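Side-chain contact in cpftsy (Physcomitrella patens, PDB 4AK9), which probably serves as the GTP-binding receptor of the chloroplast signal recognition particle, a SIMIBI-class GTPase in protein transport to the plastid membranes: residues C205-R210 and E219-C224. Sequence-based numbering, arbitrary orientation.
Sequences CDTSGR and EELRGC
Glu220 leaves helix 215-231 with CG anti to its backbone N (chi1 179°) and a chain extended beyond it, which carries the carboxylate to Ser208; chi1 of -55° sets the Ser208 hydroxyl beside its own N. Ser208 OG lies 3.2 Å from Glu220 OE2, a weak hydrogen bond; the single hydroxyl proton has a second, likewise weak, acceptor in Asp153 OD1, and which one it serves is not settled. Glu220 OE2 also lies 3.3 Å from Ser208 CB, so this one carboxylate oxygen sits alongside the CB-OG bond. A water bridges the same two residues: it accepts from Ser208 N at 3.1 Å and donates weakly to Glu220 OE2 at 3.5 Å. Cys224 SG, one turn further along the helix, is 3.1 Å from this water. Deeper in, Leu221 brings one methyl, CD1, to Thr207, 4.1 Å from CG2 and equally far from CB, in loose van der Waals contact; Val122 of the neighbouring parallel strand 117-123 touches both side chains. The Thr207 hydroxyl turns to Ile121 O on that strand, while Thr207 O accepts from Lys129 NZ of the probable P-loop. The sequence Asp206-Thr207-Ser208-Gly209-Arg210 matches the DTAGR (G3) motif of SRP GTPases, with serine in the alanine position. The Ser208 N-H is satisfied by the water and not by the helix. Helix 215-231 thus meets this probable G3 loop through one methyl contact and weak, partly shared polar bonds, while Thr207 is bonded to the strand and the P-loop lysine.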
ATOM      1  N   CYS A 205      26.994  -0.967 -14.108  1.00 21.21           N
ATOM      2  CA  CYS A 205      27.176   0.446 -13.675  1.00 19.01           C
ATOM      3  C   CYS A 205      26.289   0.849 -12.515  1.00 29.61           C
ATOM      4  O   CYS A 205      25.068   0.695 -12.583  1.00 26.77           O
ATOM      5  CB  CYS A 205      26.847   1.406 -14.837  1.00 23.92           C
ATOM      6  SG  CYS A 205      27.819   1.136 -16.336  1.00 29.58           S
ATOM      7  N   ASP A 206      26.878   1.395 -11.465  1.00 24.94           N
ATOM      8  CA  ASP A 206      26.085   2.024 -10.412  1.00 27.75           C
ATOM      9  C   ASP A 206      25.867   3.474 -10.795  1.00 31.16           C
ATOM     10  O   ASP A 206      26.648   4.042 -11.555  1.00 31.29           O
ATOM     11  CB  ASP A 206      26.806   1.939  -9.075  1.00 29.94           C
ATOM     12  CG  ASP A 206      25.872   2.177  -7.884  1.00 38.52           C
ATOM     13  OD1 ASP A 206      24.630   2.286  -8.092  1.00 30.53           O
ATOM     14  OD2 ASP A 206      26.385   2.231  -6.742  1.00 40.23           O
ATOM     15  N   THR A 207      24.788   4.074 -10.299  1.00 23.80           N
ATOM     16  CA  THR A 207      24.481   5.477 -10.603  1.00 22.97           C
ATOM     17  C   THR A 207      23.976   6.161  -9.343  1.00 30.87           C
ATOM     18  O   THR A 207      23.532   5.491  -8.393  1.00 28.68           O
ATOM     19  CB  THR A 207      23.366   5.614 -11.677  1.00 29.19           C
ATOM     20  OG1 THR A 207      22.177   4.922 -11.229  1.00 23.50           O
ATOM     21  CG2 THR A 207      23.809   5.027 -13.008  1.00 26.19           C
ATOM     22  N   SER A 208      24.024   7.491  -9.328  1.00 28.12           N
ATOM     23  CA  SER A 208      23.502   8.213  -8.171  1.00 28.91           C
ATOM     24  C   SER A 208      21.981   8.313  -8.279  1.00 30.63           C
ATOM     25  O   SER A 208      21.422   8.344  -9.379  1.00 33.78           O
ATOM     26  CB  SER A 208      24.127   9.596  -8.062  1.00 39.52           C
ATOM     27  OG  SER A 208      25.538   9.490  -8.031  1.00 44.56           O
ATOM     28  N   GLY A 209      21.298   8.348  -7.143  1.00 27.79           N
ATOM     29  CA  GLY A 209      19.852   8.543  -7.171  1.00 27.95           C
ATOM     30  C   GLY A 209      19.339   8.883  -5.791  1.00 28.82           C
ATOM     31  O   GLY A 209      19.972   8.516  -4.797  1.00 29.95           O
ATOM     32  N   ARG A 210      18.231   9.615  -5.743  1.00 27.82           N
ATOM     33  CA  ARG A 210      17.574   9.952  -4.495  1.00 32.68           C
ATOM     34  C   ARG A 210      16.095   9.577  -4.566  1.00 26.62           C
ATOM     35  O   ARG A 210      15.563   9.298  -5.631  1.00 30.76           O
ATOM     36  CB  ARG A 210      17.686  11.456  -4.229  1.00 35.65           C
ATOM     37  CG  ARG A 210      19.125  11.964  -4.141  1.00 45.15           C
ATOM     38  CD  ARG A 210      19.692  11.871  -2.717  1.00 43.32           C
ATOM     39  NE  ARG A 210      18.867  12.518  -1.679  1.00 51.90           N
ATOM     40  CZ  ARG A 210      18.399  13.776  -1.705  1.00 53.36           C
ATOM     41  NH1 ARG A 210      18.637  14.589  -2.735  1.00 56.31           N
ATOM     42  NH2 ARG A 210      17.674  14.231  -0.679  1.00 47.14           N
ATOM     43  N   GLU A 219      19.575  15.612 -14.410  1.00 33.03           N
ATOM     44  CA  GLU A 219      20.469  15.930 -15.492  1.00 34.70           C
ATOM     45  C   GLU A 219      21.707  15.062 -15.445  1.00 29.49           C
ATOM     46  O   GLU A 219      22.221  14.650 -16.486  1.00 30.50           O
ATOM     47  CB  GLU A 219      20.823  17.412 -15.479  1.00 35.61           C
ATOM     48  CG  GLU A 219      21.523  17.856 -16.754  1.00 44.39           C
ATOM     49  CD  GLU A 219      20.919  17.223 -18.023  1.00 48.02           C
ATOM     50  OE1 GLU A 219      19.675  17.310 -18.214  1.00 46.48           O
ATOM     51  OE2 GLU A 219      21.695  16.637 -18.833  1.00 44.00           O
ATOM     52  N   GLU A 220      22.185  14.773 -14.233  1.00 29.13           N
ATOM     53  CA  GLU A 220      23.329  13.902 -14.046  1.00 26.91           C
ATOM     54  C   GLU A 220      23.086  12.476 -14.540  1.00 27.65           C
ATOM     55  O   GLU A 220      23.954  11.860 -15.181  1.00 23.07           O
ATOM     56  CB  GLU A 220      23.758  13.899 -12.567  1.00 33.29           C
ATOM     57  CG  GLU A 220      24.946  12.974 -12.274  1.00 39.15           C
ATOM     58  CD  GLU A 220      25.274  12.870 -10.786  1.00 49.57           C
ATOM     59  OE1 GLU A 220      25.382  13.929 -10.114  1.00 55.98           O
ATOM     60  OE2 GLU A 220      25.420  11.725 -10.289  1.00 49.13           O
ATOM     61  N   LEU A 221      21.905  11.933 -14.253  1.00 23.74           N
ATOM     62  CA  LEU A 221      21.613  10.589 -14.723  1.00 24.33           C
ATOM     63  C   LEU A 221      21.526  10.559 -16.246  1.00 21.06           C
ATOM     64  O   LEU A 221      22.028   9.617 -16.886  1.00 22.85           O
ATOM     65  CB  LEU A 221      20.309  10.080 -14.087  1.00 19.90           C
ATOM     66  CG  LEU A 221      19.829   8.659 -14.406  1.00 28.62           C
ATOM     67  CD1 LEU A 221      20.949   7.576 -14.332  1.00 28.70           C
ATOM     68  CD2 LEU A 221      18.656   8.328 -13.442  1.00 31.01           C
ATOM     69  N   ARG A 222      20.879  11.566 -16.833  1.00 23.37           N
ATOM     70  CA  ARG A 222      20.783  11.604 -18.297  1.00 24.78           C
ATOM     71  C   ARG A 222      22.172  11.747 -18.912  1.00 23.27           C
ATOM     72  O   ARG A 222      22.467  11.152 -19.953  1.00 25.85           O
ATOM     73  CB  ARG A 222      19.899  12.759 -18.733  1.00 20.66           C
ATOM     74  CG  ARG A 222      18.467  12.592 -18.323  1.00 25.79           C
ATOM     75  CD  ARG A 222      17.576  13.600 -18.993  1.00 29.63           C
ATOM     76  NE  ARG A 222      16.179  13.141 -19.003  1.00 35.98           N
ATOM     77  CZ  ARG A 222      15.160  13.917 -18.665  1.00 36.51           C
ATOM     78  NH1 ARG A 222      15.440  15.147 -18.280  1.00 45.01           N
ATOM     79  NH2 ARG A 222      13.884  13.489 -18.718  1.00 27.79           N
ATOM     80  N   GLY A 223      23.017  12.534 -18.247  1.00 24.89           N
ATOM     81  CA  GLY A 223      24.392  12.740 -18.680  1.00 25.76           C
ATOM     82  C   GLY A 223      25.189  11.451 -18.634  1.00 29.55           C
ATOM     83  O   GLY A 223      26.061  11.217 -19.480  1.00 25.96           O
ATOM     84  N   CYS A 224      24.886  10.603 -17.644  1.00 25.60           N
ATOM     85  CA  CYS A 224      25.512   9.291 -17.550  1.00 23.59           C
ATOM     86  C   CYS A 224      25.086   8.399 -18.699  1.00 24.16           C
ATOM     87  O   CYS A 224      25.909   7.665 -19.262  1.00 23.95           O
ATOM     88  CB  CYS A 224      25.134   8.598 -16.227  1.00 28.61           C
ATOM     89  SG  CYS A 224      26.032   9.216 -14.805  1.00 31.55           S
TER
HETATM   90  O   HOH W   1      24.515   8.866 -12.080  1.00 37.27           O